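Side-chain contact in esterase A (Caulobacter crescentus, PDB 5GKV), which belongs to the beta-lactamase and penicillin-binding protein family of serine hydrolases and probably cleaves ester bonds: residues 254-258 against 259-263. Sequence-based numbering, arbitrary orientation.
Sequences AEWRR and VEIPS
The indole of Trp256 meets the end of Ile261 along the CD1–NE1 bond of its five-membered ring. Methyl CD1 of Ile261 lies 3.8 Å from Trp256 NE1 and 3.9 Å from Trp256 CD1. The two side chains cross at about a right angle. The CB of Trp256 points away from the 259-263 segment, but CG stands anti to the backbone N (chi1 -176°), and the ring is swung round until it reaches the Ile261 methyl. The other flat group, the guanidinium of Arg258, folds back along its own helix. One face lies on the backbone, with Ala254 C 3.7 Å above the plane over its centre and Glu255 N nearer the rim. The bend at chi3 (-76°) helps turn the group this way. Its NH1 forms a salt bridge with Asp212.

Val259 packs on the last helical turn. Its N donates to Glu255 O at 3.1 Å in a fairly straight bond. Both of its methyls sit close to the same acceptor: CG2 lies 3.3 Å and CG1 3.6 Å from Glu255 O. CG2 also comes within 3.7 Å of Trp256 O. The side-chain amide of Asn265 ties the helix end to the segment leaving it, since its ND2 bonds both Trp256 O and Val259 O while its OD1 accepts from Ile261 N.

This is the C-terminal end of a short surface helix, closed by a final i to i+4 bond before Val259 leaves helical geometry. The chain then runs inward to Ser263, whose O accepts a bond from Lys83, probably the SxxK-motif lysine of the beta-lactamase-like active site.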
loop_
_atom_site.group_PDB
_atom_site.type_symbol
_atom_site.label_atom_id
_atom_site.label_comp_id
_atom_site.label_asym_id
_atom_site.label_seq_id
_atom_site.Cartn_x
_atom_site.Cartn_y
_atom_site.Cartn_z
ATOM N N ALA A 254 -16.764 4.400 10.946
ATOM C CA ALA A 254 -16.062 5.542 11.525
ATOM C C ALA A 254 -14.863 5.105 12.367
ATOM O O ALA A 254 -13.782 5.707 12.277
ATOM C CB ALA A 254 -17.031 6.385 12.361
ATOM N N GLU A 255 -15.023 4.072 13.201
ATOM C CA GLU A 255 -13.871 3.634 13.984
ATOM C C GLU A 255 -12.802 3.008 13.088
ATOM O O GLU A 255 -11.603 3.210 13.315
ATOM C CB GLU A 255 -14.286 2.668 15.098
ATOM C CG GLU A 255 -13.337 2.740 16.320
ATOM C CD GLU A 255 -13.446 1.540 17.253
ATOM O OE1 GLU A 255 -12.514 1.322 18.067
ATOM O OE2 GLU A 255 -14.466 0.821 17.179
ATOM N N TRP A 256 -13.213 2.269 12.050
ATOM C CA TRP A 256 -12.232 1.702 11.129
ATOM C C TRP A 256 -11.428 2.795 10.439
ATOM O O TRP A 256 -10.230 2.617 10.186
ATOM C CB TRP A 256 -12.922 0.807 10.095
ATOM C CG TRP A 256 -11.962 0.106 9.176
ATOM C CD1 TRP A 256 -11.338 -1.095 9.394
ATOM C CD2 TRP A 256 -11.515 0.565 7.894
ATOM N NE1 TRP A 256 -10.532 -1.408 8.322
ATOM C CE2 TRP A 256 -10.624 -0.408 7.388
ATOM C CE3 TRP A 256 -11.785 1.706 7.122
ATOM C CZ2 TRP A 256 -10.003 -0.277 6.143
ATOM C CZ3 TRP A 256 -11.164 1.838 5.898
ATOM C CH2 TRP A 256 -10.285 0.851 5.418
ATOM N N ARG A 257 -12.056 3.942 10.157
ATOM C CA ARG A 257 -11.315 5.079 9.621
ATOM C C ARG A 257 -10.408 5.712 10.668
ATOM O O ARG A 257 -9.273 6.093 10.358
ATOM C CB ARG A 257 -12.289 6.115 9.073
ATOM C CG ARG A 257 -13.092 5.586 7.896
ATOM C CD ARG A 257 -14.123 6.586 7.424
ATOM N NE ARG A 257 -14.987 5.970 6.421
ATOM C CZ ARG A 257 -16.116 6.505 5.965
ATOM N NH1 ARG A 257 -16.537 7.678 6.422
ATOM N NH2 ARG A 257 -16.829 5.864 5.051
ATOM N N ARG A 258 -10.892 5.827 11.912
ATOM C CA ARG A 258 -10.199 6.610 12.935
ATOM C C ARG A 258 -8.895 5.953 13.380
ATOM O O ARG A 258 -7.897 6.647 13.625
ATOM C CB ARG A 258 -11.108 6.823 14.156
ATOM C CG ARG A 258 -12.166 7.920 14.026
ATOM C CD ARG A 258 -12.846 8.213 15.388
ATOM N NE ARG A 258 -13.818 7.183 15.768
ATOM C CZ ARG A 258 -15.109 7.204 15.438
ATOM N NH1 ARG A 258 -15.599 8.209 14.726
ATOM N NH2 ARG A 258 -15.915 6.215 15.819
ATOM N N VAL A 259 -8.890 4.627 13.535
ATOM C CA VAL A 259 -7.719 3.933 14.070
ATOM C C VAL A 259 -6.632 3.877 13.003
ATOM O O VAL A 259 -6.825 4.341 11.874
ATOM C CB VAL A 259 -8.077 2.519 14.570
ATOM C CG1 VAL A 259 -9.038 2.601 15.751
ATOM C CG2 VAL A 259 -8.676 1.667 13.432
ATOM N N GLU A 260 -5.480 3.313 13.350
ATOM C CA GLU A 260 -4.377 3.157 12.411
ATOM C C GLU A 260 -4.233 1.682 12.079
ATOM O O GLU A 260 -3.970 0.869 12.969
ATOM C CB GLU A 260 -3.072 3.686 12.997
ATOM C CG GLU A 260 -3.103 5.149 13.351
ATOM C CD GLU A 260 -1.708 5.666 13.656
ATOM O OE1 GLU A 260 -0.724 4.941 13.335
ATOM O OE2 GLU A 260 -1.606 6.782 14.211
ATOM N N ILE A 261 -4.412 1.340 10.808
ATOM C CA ILE A 261 -4.125 -0.006 10.325
ATOM C C ILE A 261 -3.184 0.169 9.136
ATOM O O ILE A 261 -3.642 0.261 7.985
ATOM C CB ILE A 261 -5.418 -0.761 9.969
ATOM C CG1 ILE A 261 -6.373 -0.767 11.174
ATOM C CG2 ILE A 261 -5.089 -2.200 9.515
ATOM C CD1 ILE A 261 -7.722 -1.440 10.931
ATOM N N PRO A 262 -1.869 0.269 9.365
ATOM C CA PRO A 262 -0.945 0.609 8.267
ATOM C C PRO A 262 -0.855 -0.446 7.164
ATOM O O PRO A 262 -0.153 -0.225 6.167
ATOM C CB PRO A 262 0.404 0.781 8.996
ATOM C CG PRO A 262 0.025 1.129 10.418
ATOM C CD PRO A 262 -1.196 0.273 10.675
ATOM N N SER A 263 -1.528 -1.585 7.298
ATOM C CA SER A 263 -1.630 -2.520 6.191
ATOM C C SER A 263 -2.849 -2.277 5.307
ATOM O O SER A 263 -2.937 -2.894 4.240
ATOM C CB SER A 263 -1.678 -3.960 6.719
ATOM O OG SER A 263 -2.605 -4.073 7.791
#